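Local coordinates for protein annexin B22 (Schistosoma mansoni, PDB 4MDU) that binds acidic phospholipid membranes in a calcium-dependent manner, aggregates liposomes when calcium is present, and takes part in worm reproduction and host-parasite interaction, at residues I11-I16 / T136-D141; V107-M112 / L316-E321. All blocks are in the same frame, centred on the assembly; numbering follows the deposited sequence.

In the fold
The chain starts with a long N-terminal loop that runs ahead of helix 38-48. Residues 11-16 of this loop lie on the second annexin repeat, at residues 136-141. This is interaction 1, and it closes a loop of about 120 residues. Interaction 2 joins residues 107-112, at the start of helix 109-122, to residues 316-321, at the end of helix 311-320 in the fourth repeat. It closes a loop of about 200 residues. The two loops cross, since their segments alternate. Their centres are about 11 Å apart, and Arg13 packs against Thr318 and Glu321. Thr137 packs on Arg319, which ties the second repeat directly to the fourth. Together they tie the N-terminal loop to both repeats.

Interaction 1: I11-I16 / T136-D141; sequences ITRSLI and TTLWND
Ile16 and Trp139 form the tightly packed part of this contact. The CD1 methyl of Ile16 sits over one face of the indole, offset toward the rim. Ile16 CD1 is 3.6 Å from Trp139 NE1 and 3.8 Å from the centroid of the Trp139 five-membered ring. The line to the centroid is 20° off the ring normal, a CH-pi contact. With CG1 of Ile16 anti to the backbone N (chi1 -158°), CG2 sits between the backbone N and the carbonyl carbon. The two branches thus meet different parts of Trp139, CD1 the ring face and CG2 the CB and CG atoms, with Ile16 CG2 3.9 Å from Trp139 CB. Trp139 NE1 donates to the carbonyl of Asp191, which anchors the ring from outside the contact.

The other end is looser and holds a water. Arg13 NH2 gives a weak, bent hydrogen bond to Thr137 O, at 2.9 Å and 120°. The carbonyl oxygen lies at the guanidinium edge, near its plane. Leu138 CD2 approaches the group obliquely, 3.8 Å from Arg13 NH2. The water accepts from Arg13 NH1 at 2.7 Å and donates to Thr137 OG1 at 2.8 Å. Thr137 OG1 is also hydrogen-bonded to Ile134 O. The arginine bends at chi2 and chi3, and its NE forms a salt bridge with Glu142.

The N-terminal loop is thus fixed to the second annexin repeat by two unlike means. Apolar cover on an aromatic face holds one end. At the other, Glu142 probably balances most of the buried Arg13 charge, with the carbonyl and water as secondary partners.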
loop_
_atom_site.group_PDB
_atom_site.type_symbol
_atom_site.label_atom_id
_atom_site.label_comp_id
_atom_site.label_asym_id
_atom_site.label_seq_id
_atom_site.Cartn_x
_atom_site.Cartn_y
_atom_site.Cartn_z
ATOM N N ILE B 11 10.525 -31.929 -8.674
ATOM C CA ILE B 11 9.859 -32.666 -7.604
ATOM C C ILE B 11 9.482 -31.800 -6.412
ATOM O O ILE B 11 8.469 -32.053 -5.749
ATOM C CB ILE B 11 10.696 -33.861 -7.104
ATOM C CG1 ILE B 11 10.913 -34.879 -8.226
ATOM C CG2 ILE B 11 9.999 -34.536 -5.937
ATOM C CD1 ILE B 11 11.994 -34.495 -9.218
ATOM N N THR B 12 10.286 -30.780 -6.138
ATOM C CA THR B 12 10.004 -29.897 -5.011
ATOM C C THR B 12 10.248 -28.427 -5.321
ATOM O O THR B 12 10.829 -28.075 -6.346
ATOM C CB THR B 12 10.859 -30.252 -3.784
ATOM O OG1 THR B 12 12.235 -29.939 -4.047
ATOM C CG2 THR B 12 10.726 -31.723 -3.442
ATOM N N ARG B 13 9.783 -27.574 -4.418
ATOM C CA ARG B 13 10.225 -26.193 -4.386
ATOM C C ARG B 13 11.692 -26.263 -4.008
ATOM O O ARG B 13 12.147 -27.255 -3.441
ATOM C CB ARG B 13 9.455 -25.412 -3.324
ATOM C CG ARG B 13 7.962 -25.249 -3.617
ATOM C CD ARG B 13 7.745 -24.341 -4.807
ATOM N NE ARG B 13 8.499 -23.092 -4.671
ATOM C CZ ARG B 13 7.955 -21.908 -4.396
ATOM N NH1 ARG B 13 6.635 -21.798 -4.209
ATOM N NH2 ARG B 13 8.727 -20.829 -4.301
ATOM N N SER B 14 12.435 -25.213 -4.302
ATOM C CA SER B 14 13.872 -25.255 -4.087
ATOM C C SER B 14 14.198 -25.413 -2.601
ATOM O O SER B 14 13.558 -24.781 -1.763
ATOM C CB SER B 14 14.518 -23.989 -4.640
ATOM O OG SER B 14 15.566 -23.583 -3.775
ATOM N N LEU B 15 15.209 -26.225 -2.279
ATOM C CA LEU B 15 15.586 -26.481 -0.882
ATOM C C LEU B 15 16.041 -25.231 -0.141
ATOM O O LEU B 15 16.103 -25.205 1.093
ATOM C CB LEU B 15 16.677 -27.543 -0.783
ATOM C CG LEU B 15 16.265 -28.794 -0.017
ATOM C CD1 LEU B 15 15.221 -29.546 -0.835
ATOM C CD2 LEU B 15 17.480 -29.671 0.251
ATOM N N ILE B 16 16.365 -24.189 -0.892
ATOM C CA ILE B 16 16.781 -22.954 -0.266
ATOM C C ILE B 16 15.694 -22.375 0.668
ATOM O O ILE B 16 16.010 -21.631 1.601
ATOM C CB ILE B 16 17.191 -21.930 -1.320
ATOM C CG1 ILE B 16 18.115 -20.886 -0.699
ATOM C CG2 ILE B 16 15.957 -21.297 -1.945
ATOM C CD1 ILE B 16 19.120 -20.329 -1.674
ATOM N N THR B 136 8.954 -12.088 -3.879
ATOM C CA THR B 136 9.635 -12.383 -2.621
ATOM C C THR B 136 9.884 -13.878 -2.443
ATOM O O THR B 136 10.947 -14.282 -1.970
ATOM C CB THR B 136 8.829 -11.854 -1.423
ATOM O OG1 THR B 136 8.950 -10.428 -1.377
ATOM C CG2 THR B 136 9.348 -12.427 -0.142
ATOM N N THR B 137 8.915 -14.697 -2.849
ATOM C CA THR B 137 8.965 -16.128 -2.559
ATOM C C THR B 137 9.630 -16.994 -3.635
ATOM O O THR B 137 9.624 -18.220 -3.532
ATOM C CB THR B 137 7.552 -16.692 -2.306
ATOM O OG1 THR B 137 6.816 -16.666 -3.537
ATOM C CG2 THR B 137 6.826 -15.853 -1.270
ATOM N N LEU B 138 10.214 -16.380 -4.658
ATOM C CA LEU B 138 10.828 -17.177 -5.721
ATOM C C LEU B 138 12.337 -17.037 -5.733
ATOM O O LEU B 138 12.866 -15.923 -5.808
ATOM C CB LEU B 138 10.276 -16.783 -7.097
ATOM C CG LEU B 138 8.772 -16.998 -7.302
ATOM C CD1 LEU B 138 8.303 -16.314 -8.580
ATOM C CD2 LEU B 138 8.435 -18.491 -7.318
ATOM N N TRP B 139 13.039 -18.161 -5.684
ATOM C CA TRP B 139 14.477 -18.095 -5.913
ATOM C C TRP B 139 14.795 -18.218 -7.410
ATOM O O TRP B 139 13.891 -18.340 -8.244
ATOM C CB TRP B 139 15.255 -19.097 -5.056
ATOM C CG TRP B 139 16.518 -18.472 -4.541
ATOM C CD1 TRP B 139 17.799 -18.718 -4.974
ATOM C CD2 TRP B 139 16.623 -17.452 -3.530
ATOM N NE1 TRP B 139 18.685 -17.930 -4.278
ATOM C CE2 TRP B 139 17.991 -17.140 -3.394
ATOM C CE3 TRP B 139 15.696 -16.786 -2.719
ATOM C CZ2 TRP B 139 18.454 -16.196 -2.475
ATOM C CZ3 TRP B 139 16.162 -15.843 -1.805
ATOM C CH2 TRP B 139 17.529 -15.559 -1.695
ATOM N N ASN B 140 16.078 -18.165 -7.745
ATOM C CA ASN B 140 16.499 -17.982 -9.129
ATOM C C ASN B 140 15.838 -18.897 -10.161
ATOM O O ASN B 140 15.273 -18.425 -11.157
ATOM C CB ASN B 140 18.033 -18.050 -9.233
ATOM C CG ASN B 140 18.709 -16.877 -8.546
ATOM O OD1 ASN B 140 18.100 -15.814 -8.369
ATOM N ND2 ASN B 140 19.970 -17.064 -8.141
ATOM N N ASP B 141 15.937 -20.199 -9.940
ATOM C CA ASP B 141 15.399 -21.177 -10.874
ATOM C C ASP B 141 13.870 -21.149 -10.950
ATOM O O ASP B 141 13.285 -21.347 -12.014
ATOM C CB ASP B 141 15.891 -22.566 -10.494
ATOM C CG ASP B 141 17.376 -22.735 -10.779
ATOM O OD1 ASP B 141 17.843 -22.092 -11.728
ATOM O OD2 ASP B 141 18.067 -23.484 -10.068
HETATM O O HOH W 1 5.801 -19.241 -3.908
#

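Interaction 2: V107-M112 / L316-E321; sequences VDTPYM and LITRSE
Two helices of different annexin repeats meet here, the first turn of helix 109-122 and the last turn of helix 311-320. Met112 has the largest share of the contact. Met112 CE reaches CG2 of Ile317 at 3.8 Å, and the two side chains approach at a slant. CG of Met112 is anti to the backbone N (chi1 -172°). The chain then bends at chi2 and chi3, and this bend brings the terminal methyl round to the isoleucine. Ile317 meets it with the CG2 branch, which is also anti to its own backbone N. Met112 CE lies farther from Thr318 CG2, at 4.3 Å.

Thr109 adds a lighter touch. Thr109 CG2 lies 4.4 Å from Thr318 CG2. The CA atoms of Thr109 and Thr318 are the nearest pair across the segments, at 7.7 Å, so the helix ends stand close at this point.

The annexin core is built from four repeats of helices, and this contact brings the second repeat against the fourth. Helix 96-106 of the first repeat lies alongside, where Gln104 touches both Met112 and Ile317. The meeting surface is small and made of methyl groups.

The hydroxyls of Thr318 and Ser320 bond back within helix 311-320. Thr318 OG1 bonds mainly to Arg314 O, with Leu315 O as a second partner, while its methyl is the part that meets the other segment. Ser320 OG donates to Ile317 O at 2.6 Å, from above the carbonyl plane. Asp108 is at the N-cap position of helix 109-122, but its side chain makes no capping bond. Its carboxylate instead binds Ser7, Glu8 and Asn68. Asn68 also accepts from the backbone N of Thr109.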
loop_
_atom_site.group_PDB
_atom_site.type_symbol
_atom_site.label_atom_id
_atom_site.label_comp_id
_atom_site.label_asym_id
_atom_site.label_seq_id
_atom_site.Cartn_x
_atom_site.Cartn_y
_atom_site.Cartn_z
ATOM N N VAL B 107 -3.011 -26.754 -11.953
ATOM C CA VAL B 107 -2.063 -26.110 -12.838
ATOM C C VAL B 107 -0.681 -26.100 -12.194
ATOM O O VAL B 107 -0.562 -25.900 -10.987
ATOM C CB VAL B 107 -2.540 -24.692 -13.184
ATOM C CG1 VAL B 107 -1.378 -23.812 -13.547
ATOM C CG2 VAL B 107 -3.559 -24.766 -14.323
ATOM N N ASP B 108 0.355 -26.347 -12.996
ATOM C CA ASP B 108 1.730 -26.351 -12.506
ATOM C C ASP B 108 1.991 -25.048 -11.760
ATOM O O ASP B 108 1.615 -23.962 -12.233
ATOM C CB ASP B 108 2.714 -26.506 -13.690
ATOM C CG ASP B 108 4.132 -26.828 -13.244
ATOM O OD1 ASP B 108 4.312 -27.341 -12.109
ATOM O OD2 ASP B 108 5.070 -26.570 -14.041
ATOM N N THR B 109 2.617 -25.141 -10.591
ATOM C CA THR B 109 2.850 -23.946 -9.770
ATOM C C THR B 109 3.324 -22.722 -10.559
ATOM O O THR B 109 2.746 -21.650 -10.426
ATOM C CB THR B 109 3.865 -24.214 -8.667
ATOM O OG1 THR B 109 3.419 -25.317 -7.880
ATOM C CG2 THR B 109 4.035 -22.994 -7.804
ATOM N N PRO B 110 4.394 -22.871 -11.368
ATOM C CA PRO B 110 4.877 -21.703 -12.111
ATOM C C PRO B 110 3.835 -21.071 -13.034
ATOM O O PRO B 110 3.809 -19.848 -13.145
ATOM C CB PRO B 110 6.076 -22.250 -12.919
ATOM C CG PRO B 110 5.993 -23.749 -12.806
ATOM C CD PRO B 110 5.294 -24.032 -11.510
ATOM N N TYR B 111 2.992 -21.862 -13.688
ATOM C CA TYR B 111 1.954 -21.266 -14.543
ATOM C C TYR B 111 0.930 -20.526 -13.678
ATOM O O TYR B 111 0.472 -19.401 -13.973
ATOM C CB TYR B 111 1.253 -22.353 -15.354
ATOM C CG TYR B 111 0.336 -21.809 -16.425
ATOM C CD1 TYR B 111 -1.018 -21.611 -16.184
ATOM C CD2 TYR B 111 0.827 -21.493 -17.683
ATOM C CE1 TYR B 111 -1.856 -21.116 -17.170
ATOM C CE2 TYR B 111 -0.002 -20.992 -18.670
ATOM C CZ TYR B 111 -1.341 -20.806 -18.408
ATOM O OH TYR B 111 -2.153 -20.314 -19.404
ATOM N N MET B 112 0.567 -21.164 -12.583
ATOM C CA MET B 112 -0.370 -20.537 -11.660
ATOM C C MET B 112 0.159 -19.181 -11.195
ATOM O O MET B 112 -0.564 -18.187 -11.191
ATOM C CB MET B 112 -0.661 -21.461 -10.479
ATOM C CG MET B 112 -1.778 -20.951 -9.592
ATOM S SD MET B 112 -1.029 -20.183 -8.174
ATOM C CE MET B 112 -0.905 -21.649 -7.194
ATOM N N LEU B 316 -1.958 -20.446 0.578
ATOM C CA LEU B 316 -2.209 -21.784 1.115
ATOM C C LEU B 316 -1.653 -22.894 0.211
ATOM O O LEU B 316 -0.943 -23.794 0.668
ATOM C CB LEU B 316 -3.712 -21.972 1.322
ATOM C CG LEU B 316 -4.219 -21.754 2.755
ATOM C CD1 LEU B 316 -3.222 -20.945 3.594
ATOM C CD2 LEU B 316 -5.610 -21.133 2.765
ATOM N N ILE B 317 -2.004 -22.838 -1.067
ATOM C CA ILE B 317 -1.519 -23.810 -2.039
ATOM C C ILE B 317 0.010 -23.882 -2.023
ATOM O O ILE B 317 0.594 -24.963 -1.890
ATOM C CB ILE B 317 -2.019 -23.446 -3.463
ATOM C CG1 ILE B 317 -3.554 -23.587 -3.506
ATOM C CG2 ILE B 317 -1.331 -24.299 -4.540
ATOM C CD1 ILE B 317 -4.191 -23.016 -4.742
ATOM N N THR B 318 0.653 -22.727 -2.112
ATOM C CA THR B 318 2.108 -22.692 -2.227
ATOM C C THR B 318 2.812 -23.052 -0.911
ATOM O O THR B 318 3.754 -23.855 -0.908
ATOM C CB THR B 318 2.635 -21.334 -2.785
ATOM O OG1 THR B 318 2.071 -20.248 -2.034
ATOM C CG2 THR B 318 2.235 -21.174 -4.237
ATOM N N ARG B 319 2.361 -22.473 0.199
ATOM C CA ARG B 319 3.053 -22.693 1.474
ATOM C C ARG B 319 2.855 -24.103 1.999
ATOM O O ARG B 319 3.624 -24.594 2.827
ATOM C CB ARG B 319 2.606 -21.679 2.513
ATOM C CG ARG B 319 3.131 -20.305 2.203
ATOM C CD ARG B 319 4.654 -20.372 2.280
ATOM N NE ARG B 319 5.224 -19.859 1.066
ATOM C CZ ARG B 319 6.519 -19.712 0.827
ATOM N NH1 ARG B 319 7.449 -20.055 1.718
ATOM N NH2 ARG B 319 6.868 -19.202 -0.331
ATOM N N SER B 320 1.821 -24.757 1.491
ATOM C CA SER B 320 1.428 -26.056 2.004
ATOM C C SER B 320 2.568 -27.062 1.931
ATOM O O SER B 320 2.743 -27.878 2.835
ATOM C CB SER B 320 0.195 -26.575 1.257
ATOM O OG SER B 320 0.470 -26.803 -0.108
ATOM N N GLU B 321 3.338 -27.014 0.850
ATOM C CA GLU B 321 4.406 -27.980 0.688
ATOM C C GLU B 321 5.745 -27.416 1.148
ATOM O O GLU B 321 6.771 -28.049 0.958
ATOM C CB GLU B 321 4.474 -28.548 -0.747
ATOM C CG GLU B 321 4.577 -27.533 -1.870
ATOM C CD GLU B 321 4.540 -28.194 -3.253
ATOM O OE1 GLU B 321 3.426 -28.483 -3.751
ATOM O OE2 GLU B 321 5.625 -28.438 -3.835
#